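Local atomic coordinates of glucose 1-dehydrogenase (Haloferax mediterranei, PDB entry 2VWG), a protein that catalyses the zinc-dependent oxidation of D-glucose and several other aldose sugars, using either NADP(+), which it prefers, or NAD(+) as electron acceptor. Residues D38-E43 with L61-V66; P85-P90 with Y112-I117. One frame throughout, in Å; residues are numbered along the deposited sequence.

Contact 1: residues D38-E43 with L61-V66. With ZN (zinc ion), chain D; LGC (D-glucono-1,5-lactone), chain C; NAP (NADP nicotinamide-adenine-dinucleotide phosphate), chain B.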
loop_
_atom_site.group_PDB
_atom_site.type_symbol
_atom_site.label_atom_id
_atom_site.label_comp_id
_atom_site.label_asym_id
_atom_site.label_seq_id
_atom_site.Cartn_x
_atom_site.Cartn_y
_atom_site.Cartn_z
ATOM N N ASP A 38 9.529 16.695 -19.896
ATOM C CA ASP A 38 9.840 15.409 -19.238
ATOM C C ASP A 38 9.355 14.222 -20.062
ATOM O O ASP A 38 8.837 14.394 -21.167
ATOM C CB ASP A 38 9.304 15.361 -17.788
ATOM C CG ASP A 38 7.795 15.176 -17.704
ATOM O OD1 ASP A 38 7.121 15.203 -18.741
ATOM O OD2 ASP A 38 7.276 15.019 -16.582
ATOM N N GLY A 39 9.547 13.029 -19.509
ATOM C CA GLY A 39 9.113 11.792 -20.134
ATOM C C GLY A 39 7.644 11.765 -20.500
ATOM O O GLY A 39 7.279 11.217 -21.524
ATOM N N THR A 40 6.799 12.340 -19.648
ATOM C CA THR A 40 5.364 12.387 -19.916
ATOM C C THR A 40 5.064 13.172 -21.197
ATOM O O THR A 40 4.220 12.762 -21.987
ATOM C CB THR A 40 4.592 12.998 -18.738
ATOM O OG1 THR A 40 4.872 12.257 -17.533
ATOM C CG2 THR A 40 3.084 12.997 -19.031
ATOM N N ASP A 41 5.755 14.291 -21.401
ATOM C CA ASP A 41 5.566 15.100 -22.625
ATOM C C ASP A 41 5.888 14.311 -23.899
ATOM O O ASP A 41 5.220 14.462 -24.924
ATOM C CB ASP A 41 6.436 16.362 -22.606
ATOM C CG ASP A 41 6.067 17.316 -21.486
ATOM O OD1 ASP A 41 4.869 17.533 -21.266
ATOM O OD2 ASP A 41 6.978 17.809 -20.800
ATOM N N HIS A 42 6.939 13.500 -23.831
ATOM C CA HIS A 42 7.320 12.651 -24.954
ATOM C C HIS A 42 6.238 11.609 -25.208
ATOM O O HIS A 42 5.888 11.342 -26.352
ATOM C CB HIS A 42 8.670 11.991 -24.689
ATOM C CG HIS A 42 9.829 12.909 -24.911
ATOM N ND1 HIS A 42 10.577 13.427 -23.877
ATOM C CD2 HIS A 42 10.357 13.415 -26.050
ATOM C CE1 HIS A 42 11.526 14.201 -24.371
ATOM N NE2 HIS A 42 11.412 14.213 -25.688
ATOM N N GLU A 43 5.677 11.066 -24.133
ATOM C CA GLU A 43 4.594 10.095 -24.253
ATOM C C GLU A 43 3.342 10.750 -24.832
ATOM O O GLU A 43 2.599 10.114 -25.570
ATOM C CB GLU A 43 4.302 9.425 -22.896
ATOM C CG GLU A 43 3.745 8.010 -23.011
ATOM C CD GLU A 43 4.735 7.037 -23.641
ATOM O OE1 GLU A 43 5.753 6.719 -22.988
ATOM O OE2 GLU A 43 4.492 6.592 -24.788
ATOM N N LEU A 61 1.587 22.085 -25.448
ATOM C CA LEU A 61 2.311 21.237 -24.508
ATOM C C LEU A 61 2.785 21.999 -23.265
ATOM O O LEU A 61 2.701 23.232 -23.188
ATOM C CB LEU A 61 3.520 20.621 -25.218
ATOM C CG LEU A 61 3.183 19.691 -26.383
ATOM C CD1 LEU A 61 4.392 19.470 -27.272
ATOM C CD2 LEU A 61 2.655 18.383 -25.844
ATOM N N GLY A 62 3.304 21.248 -22.299
ATOM C CA GLY A 62 3.984 21.832 -21.158
ATOM C C GLY A 62 3.127 21.836 -19.909
ATOM O O GLY A 62 2.059 22.436 -19.880
ATOM N N HIS A 63 3.606 21.162 -18.867
ATOM C CA HIS A 63 2.899 21.144 -17.590
ATOM C C HIS A 63 3.786 21.558 -16.413
ATOM O O HIS A 63 3.305 21.643 -15.290
ATOM C CB HIS A 63 2.267 19.761 -17.370
ATOM C CG HIS A 63 3.268 18.657 -17.280
ATOM N ND1 HIS A 63 3.732 17.985 -18.389
ATOM C CD2 HIS A 63 3.951 18.156 -16.220
ATOM C CE1 HIS A 63 4.633 17.092 -18.010
ATOM N NE2 HIS A 63 4.777 17.171 -16.699
ATOM N N GLU A 64 5.070 21.820 -16.681
ATOM C CA GLU A 64 6.051 22.207 -15.691
ATOM C C GLU A 64 6.485 23.638 -16.002
ATOM O O GLU A 64 7.400 23.852 -16.786
ATOM C CB GLU A 64 7.296 21.314 -15.778
ATOM C CG GLU A 64 7.080 19.803 -15.641
ATOM C CD GLU A 64 8.365 19.025 -15.787
ATOM O OE1 GLU A 64 9.413 19.617 -16.168
ATOM O OE2 GLU A 64 8.354 17.805 -15.518
ATOM N N ALA A 65 5.849 24.614 -15.385
ATOM C CA ALA A 65 6.020 26.005 -15.799
ATOM C C ALA A 65 6.315 26.924 -14.630
ATOM O O ALA A 65 5.916 26.670 -13.504
ATOM C CB ALA A 65 4.766 26.481 -16.495
ATOM N N VAL A 66 7.013 28.010 -14.919
ATOM C CA VAL A 66 7.159 29.108 -13.986
ATOM C C VAL A 66 6.926 30.393 -14.774
ATOM O O VAL A 66 7.364 30.517 -15.926
ATOM C CB VAL A 66 8.550 29.099 -13.294
ATOM C CG1 VAL A 66 9.693 29.089 -14.343
ATOM C CG2 VAL A 66 8.682 30.260 -12.290
HETATM ZN ZN ZN D . 6.534 16.688 -15.569
HETATM C C1 LGC C . 2.925 14.135 -15.090
HETATM C C2 LGC C . 2.544 15.308 -14.263
HETATM O O5 LGC C . 2.026 13.074 -15.343
HETATM O O1 LGC C . 4.045 14.084 -15.582
HETATM O O2 LGC C . 3.642 15.704 -13.479
HETATM C C3 LGC C . 1.342 15.067 -13.365
HETATM O O3 LGC C . 0.796 16.312 -12.988
HETATM C C4 LGC C . 0.267 14.252 -14.070
HETATM O O4 LGC C . -0.775 14.035 -13.151
HETATM C C5 LGC C . 0.866 12.923 -14.538
HETATM C C6 LGC C . -0.161 12.081 -15.299
HETATM O O6 LGC C . -0.543 12.755 -16.473
HETATM P PA NAP B . 12.229 9.402 -18.468
HETATM O O1A NAP B . 13.061 10.615 -18.616
HETATM O O2A NAP B . 11.773 8.687 -19.650
HETATM O O5B NAP B . 13.035 8.429 -17.487
HETATM C C5B NAP B . 12.751 7.059 -17.478
HETATM C C4B NAP B . 14.067 6.347 -17.250
HETATM O O4B NAP B . 13.828 5.007 -16.901
HETATM C C3B NAP B . 14.951 6.371 -18.501
HETATM O O3B NAP B . 16.161 7.043 -18.231
HETATM C C2B NAP B . 15.153 4.903 -18.800
HETATM O O2B NAP B . 16.454 4.615 -19.213
HETATM C C1B NAP B . 14.837 4.219 -17.467
HETATM N N9A NAP B . 14.414 2.832 -17.684
HETATM C C8A NAP B . 13.334 2.384 -18.402
HETATM N N7A NAP B . 13.315 1.035 -18.347
HETATM C C5A NAP B . 14.366 0.624 -17.613
HETATM C C6A NAP B . 14.823 -0.632 -17.251
HETATM N N6A NAP B . 14.185 -1.724 -17.639
HETATM N N1A NAP B . 15.953 -0.733 -16.478
HETATM C C2A NAP B . 16.621 0.397 -16.049
HETATM N N3A NAP B . 16.165 1.644 -16.414
HETATM C C4A NAP B . 15.060 1.747 -17.183
HETATM O O3 NAP B . 10.928 9.795 -17.608
HETATM P PN NAP B . 10.789 10.777 -16.351
HETATM O O1N NAP B . 11.954 10.658 -15.428
HETATM O O2N NAP B . 10.366 12.128 -16.806
HETATM O O5D NAP B . 9.532 10.030 -15.680
HETATM C C5D NAP B . 9.645 8.677 -15.296
HETATM C C4D NAP B . 8.286 8.002 -15.312
HETATM O O4D NAP B . 7.439 8.629 -14.358
HETATM C C3D NAP B . 7.562 8.103 -16.651
HETATM O O3D NAP B . 6.824 6.916 -16.835
HETATM C C2D NAP B . 6.630 9.270 -16.446
HETATM O O2D NAP B . 5.525 9.232 -17.292
HETATM C C1D NAP B . 6.247 9.064 -14.985
HETATM N N1N NAP B . 5.757 10.255 -14.280
HETATM C C2N NAP B . 4.642 10.101 -13.506
HETATM C C3N NAP B . 4.153 11.161 -12.779
HETATM C C7N NAP B . 3.064 10.893 -11.786
HETATM O O7N NAP B . 2.264 11.961 -11.430
HETATM N N7N NAP B . 2.873 9.653 -11.324
HETATM C C4N NAP B . 4.769 12.398 -12.854
HETATM C C5N NAP B . 5.915 12.532 -13.639
HETATM C C6N NAP B . 6.402 11.448 -14.351
HETATM P P2B NAP B . 16.897 4.652 -20.770
HETATM O O1X NAP B . 16.986 6.079 -21.166
HETATM O O2X NAP B . 15.928 3.915 -21.630
HETATM O O3X NAP B . 18.268 4.020 -20.749
HETATM O O HOH W 1 6.215 19.815 -19.274
HETATM O O HOH W 2 6.156 16.358 -13.809
#

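Contact 2: residues P85-P90 with Y112-I117. With LGC (D-glucono-1,5-lactone), chain C.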
loop_
_atom_site.group_PDB
_atom_site.type_symbol
_atom_site.label_atom_id
_atom_site.label_comp_id
_atom_site.label_asym_id
_atom_site.label_seq_id
_atom_site.Cartn_x
_atom_site.Cartn_y
_atom_site.Cartn_z
ATOM N N PRO A 85 2.078 27.264 -11.781
ATOM C CA PRO A 85 0.727 26.744 -11.819
ATOM C C PRO A 85 0.657 25.249 -11.493
ATOM O O PRO A 85 1.548 24.480 -11.870
ATOM C CB PRO A 85 0.306 26.991 -13.266
ATOM C CG PRO A 85 1.600 26.829 -14.042
ATOM C CD PRO A 85 2.663 27.376 -13.132
ATOM N N THR A 86 -0.408 24.848 -10.802
ATOM C CA THR A 86 -0.772 23.439 -10.704
ATOM C C THR A 86 -1.287 22.947 -12.066
ATOM O O THR A 86 -1.558 23.730 -12.982
ATOM C CB THR A 86 -1.820 23.156 -9.580
ATOM O OG1 THR A 86 -3.105 23.673 -9.956
ATOM C CG2 THR A 86 -1.370 23.774 -8.232
ATOM N N VAL A 87 -1.442 21.642 -12.183
ATOM C CA VAL A 87 -1.714 21.032 -13.467
ATOM C C VAL A 87 -3.199 20.698 -13.685
ATOM O O VAL A 87 -3.700 20.844 -14.801
ATOM C CB VAL A 87 -0.827 19.803 -13.657
ATOM C CG1 VAL A 87 -1.189 19.048 -14.951
ATOM C CG2 VAL A 87 0.657 20.250 -13.651
ATOM N N ARG A 88 -3.916 20.302 -12.635
ATOM C CA ARG A 88 -5.296 19.863 -12.823
ATOM C C ARG A 88 -6.324 20.997 -12.767
ATOM O O ARG A 88 -6.202 21.935 -11.976
ATOM C CB ARG A 88 -5.658 18.735 -11.857
ATOM C CG ARG A 88 -5.154 17.434 -12.361
ATOM C CD ARG A 88 -5.512 16.276 -11.496
ATOM N NE ARG A 88 -4.916 15.056 -12.034
ATOM C CZ ARG A 88 -5.183 13.830 -11.588
ATOM N NH1 ARG A 88 -6.005 13.653 -10.563
ATOM N NH2 ARG A 88 -4.614 12.782 -12.162
ATOM N N ARG A 89 -7.327 20.890 -13.634
ATOM C CA ARG A 89 -8.442 21.837 -13.685
ATOM C C ARG A 89 -9.738 21.037 -13.806
ATOM O O ARG A 89 -9.719 19.905 -14.293
ATOM C CB ARG A 89 -8.303 22.772 -14.884
ATOM C CG ARG A 89 -7.056 23.646 -14.881
ATOM C CD ARG A 89 -7.116 24.711 -13.799
ATOM N NE ARG A 89 -5.916 25.544 -13.829
ATOM C CZ ARG A 89 -4.745 25.223 -13.279
ATOM N NH1 ARG A 89 -4.599 24.089 -12.612
ATOM N NH2 ARG A 89 -3.717 26.059 -13.382
ATOM N N PRO A 90 -10.867 21.613 -13.343
ATOM C CA PRO A 90 -12.156 20.930 -13.469
ATOM C C PRO A 90 -12.505 20.639 -14.938
ATOM O O PRO A 90 -12.138 21.420 -15.827
ATOM C CB PRO A 90 -13.166 21.906 -12.864
ATOM C CG PRO A 90 -12.406 22.998 -12.247
ATOM C CD PRO A 90 -10.968 22.916 -12.669
ATOM N N TYR A 112 -11.280 15.350 -14.304
ATOM C CA TYR A 112 -10.275 16.396 -14.351
ATOM C C TYR A 112 -9.781 16.580 -15.777
ATOM O O TYR A 112 -9.889 15.678 -16.612
ATOM C CB TYR A 112 -9.097 16.049 -13.426
ATOM C CG TYR A 112 -8.322 14.816 -13.837
ATOM C CD1 TYR A 112 -7.355 14.884 -14.824
ATOM C CD2 TYR A 112 -8.574 13.574 -13.249
ATOM C CE1 TYR A 112 -6.650 13.770 -15.215
ATOM C CE2 TYR A 112 -7.863 12.446 -13.627
ATOM C CZ TYR A 112 -6.904 12.552 -14.613
ATOM O OH TYR A 112 -6.182 11.450 -15.006
ATOM N N PHE A 113 -9.247 17.768 -16.035
ATOM C CA PHE A 113 -8.315 17.984 -17.130
ATOM C C PHE A 113 -6.934 18.185 -16.519
ATOM O O PHE A 113 -6.822 18.643 -15.378
ATOM C CB PHE A 113 -8.667 19.242 -17.918
ATOM C CG PHE A 113 -9.954 19.146 -18.705
ATOM C CD1 PHE A 113 -10.444 17.922 -19.158
ATOM C CD2 PHE A 113 -10.655 20.305 -19.020
ATOM C CE1 PHE A 113 -11.620 17.861 -19.905
ATOM C CE2 PHE A 113 -11.832 20.245 -19.763
ATOM C CZ PHE A 113 -12.307 19.025 -20.203
ATOM N N GLU A 114 -5.900 17.846 -17.288
ATOM C CA GLU A 114 -4.512 18.178 -16.958
ATOM C C GLU A 114 -3.942 19.050 -18.062
ATOM O O GLU A 114 -3.817 18.625 -19.219
ATOM C CB GLU A 114 -3.667 16.921 -16.807
ATOM C CG GLU A 114 -3.918 16.222 -15.505
ATOM C CD GLU A 114 -3.178 14.892 -15.338
ATOM O OE1 GLU A 114 -2.598 14.343 -16.294
ATOM O OE2 GLU A 114 -3.199 14.389 -14.210
ATOM N N ARG A 115 -3.597 20.275 -17.705
ATOM C CA ARG A 115 -3.083 21.217 -18.676
ATOM C C ARG A 115 -1.773 20.704 -19.270
ATOM O O ARG A 115 -0.855 20.336 -18.543
ATOM C CB ARG A 115 -2.913 22.600 -18.028
ATOM C CG ARG A 115 -4.264 23.258 -17.683
ATOM C CD ARG A 115 -4.207 24.773 -17.545
ATOM N NE ARG A 115 -3.681 25.403 -18.748
ATOM C CZ ARG A 115 -3.687 26.709 -19.001
ATOM N NH1 ARG A 115 -4.228 27.575 -18.162
ATOM N NH2 ARG A 115 -3.147 27.144 -20.134
ATOM N N GLY A 116 -1.714 20.669 -20.598
ATOM C CA GLY A 116 -0.570 20.151 -21.324
ATOM C C GLY A 116 -0.541 18.645 -21.524
ATOM O O GLY A 116 0.378 18.131 -22.145
ATOM N N ILE A 117 -1.539 17.934 -20.999
ATOM C CA ILE A 117 -1.524 16.481 -20.995
ATOM C C ILE A 117 -2.865 15.914 -21.470
ATOM O O ILE A 117 -2.912 15.169 -22.447
ATOM C CB ILE A 117 -1.188 15.911 -19.601
ATOM C CG1 ILE A 117 0.121 16.500 -19.078
ATOM C CG2 ILE A 117 -1.062 14.375 -19.667
ATOM C CD1 ILE A 117 0.496 16.027 -17.676
HETATM C C1 LGC C . 2.925 14.135 -15.090
HETATM C C2 LGC C . 2.544 15.308 -14.263
HETATM O O5 LGC C . 2.026 13.074 -15.343
HETATM O O1 LGC C . 4.045 14.084 -15.582
HETATM O O2 LGC C . 3.642 15.704 -13.479
HETATM C C3 LGC C . 1.342 15.067 -13.365
HETATM O O3 LGC C . 0.796 16.312 -12.988
HETATM C C4 LGC C . 0.267 14.252 -14.070
HETATM O O4 LGC C . -0.775 14.035 -13.151
HETATM C C5 LGC C . 0.866 12.923 -14.538
HETATM C C6 LGC C . -0.161 12.081 -15.299
HETATM O O6 LGC C . -0.543 12.755 -16.473
HETATM O O HOH W 3 -6.786 27.355 -16.194
#

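Contact 1: residues D38-E43 with L61-V66
Asp38 meets His63 and Glu64 at a shared zinc ion, which it binds through OD2 at 2.1 Å. Its CG stands between the backbone N and the carbonyl carbon (chi1 75°), so that the Asp38 side chain crosses that of His63 at about a right angle, the carboxylate and ring planes 54° apart. The second oxygen, OD1, lies in the plane of the His63 ring at its edge, and also accepts from Asp41 N at 3.1 Å. In return Asp38 N donates to Asp41 OD2 (2.9 Å), so the two residues form a capping box at the start of helix 39-46. Gly39 N donates to NADP O2N, tying the first turn of that helix to the cofactor. Thr40 places OG1 between two ligands: it gives its proton to the lactone O1 at 2.8 Å and accepts from the ribose O2D of NADP. Asp41 reaches the far nitrogen of the zinc-binding histidine, since OD1 accepts from His63 ND1 at 3.1 Å, a weak bond bent to 121°. Its other oxygen takes a proton from a water that in turn accepts from His63 N. Replacing Asp41 by an alanine would probably leave His63 ND1 without its carboxylate partner, cut the water bridge to the histidine backbone and open the capping box.

On the other segment, His63 NE2 and Glu64 OE2 each bind the zinc at 2.1 Å. The Glu64 chain runs extended beyond CG, and its OE1 is held by Lys349 in a salt bridge. A water is the fourth zinc ligand, and Glu150, also a zinc- and substrate-binding residue, lies beside Glu64. An Asp-His-Glu zinc site, with a second-shell aspartate behind the histidine, here forms the catalytic centre of a zinc-containing alcohol dehydrogenase fold.

Contact 2: residues P85-P90 with Y112-I117
Glu114 OE2 accepts three hydrogen bonds, two from Arg88 and one from the lactone. Arg88 comes side-on and gives its two from NE at 2.9 Å and NH2 at 3.0 Å, while the lactone O4 donates the third at 2.7 Å. The NE bond uses the anti lone pair of OE2 and lies 2° out of the guanidinium plane, so this salt bridge runs along the guanidinium edge. The other carboxylate oxygen, OE1, accepts from the lactone O6 at 2.6 Å. Both oxygens thus bond the sugar.

Arg88 is also fixed by its flat face. The Tyr112 ring lies against it with the planes 9° apart, and Arg88 CZ sits over the ring centroid at 3.6 Å, a cation-pi stack. An extended Arg88 chain from CG to NE, running beside Glu114 and pointing the same way, delivers the guanidinium to both partners. NH1, turned from the carboxylate, is taken by Pro104 O.

Beneath these side chains the backbones pair antiparallel. Arg89 and Phe113 form the hydrogen-bonded pair, with Phe113 N to Arg89 O at 2.8 Å, and Arg115 N donates to Val87 O at 170°. Arg88 and Glu114 form the adjoining non-hydrogen-bonded pair. Arg89, on the same sheet face as Phe113, reaches back with NH1 to Arg88 O at 2.8 Å. Arg115 CD lies over one face of this guanidinium, and a water joins Arg89 NE to Arg115 NH1, while Arg115 NE donates to His121 O.

Strand 113-115 is the middle of a small three-stranded sheet, between 88-89 and 119-120. Arg89 packs on Pro131 and Arg115 on Phe128 and Ser130 of strand 127-131, whereas Thr86 packs against helix 306-318.

The two contacts lie in series along the GroES-like part of the chain, their centres about 12 Å apart. Contact 1 is wholly buried and joins a helix start to a strand of the larger mixed sheet; it buries 241 Å² and is held mainly by ligands of a shared zinc, with a weak hydrogen bond and a water beside them. Contact 2, partly buried, covers 485 Å² and depends on strand pairing, a salt bridge and an aromatic stack in a separate three-stranded sheet. They touch directly: His63 CG lies 3.8 Å from Ile117 CD1, and His63 O packs on Val87 CG2. Contact 1 meets the lactone at O1, beside zinc and cofactor; contact 2 binds O4 and O6.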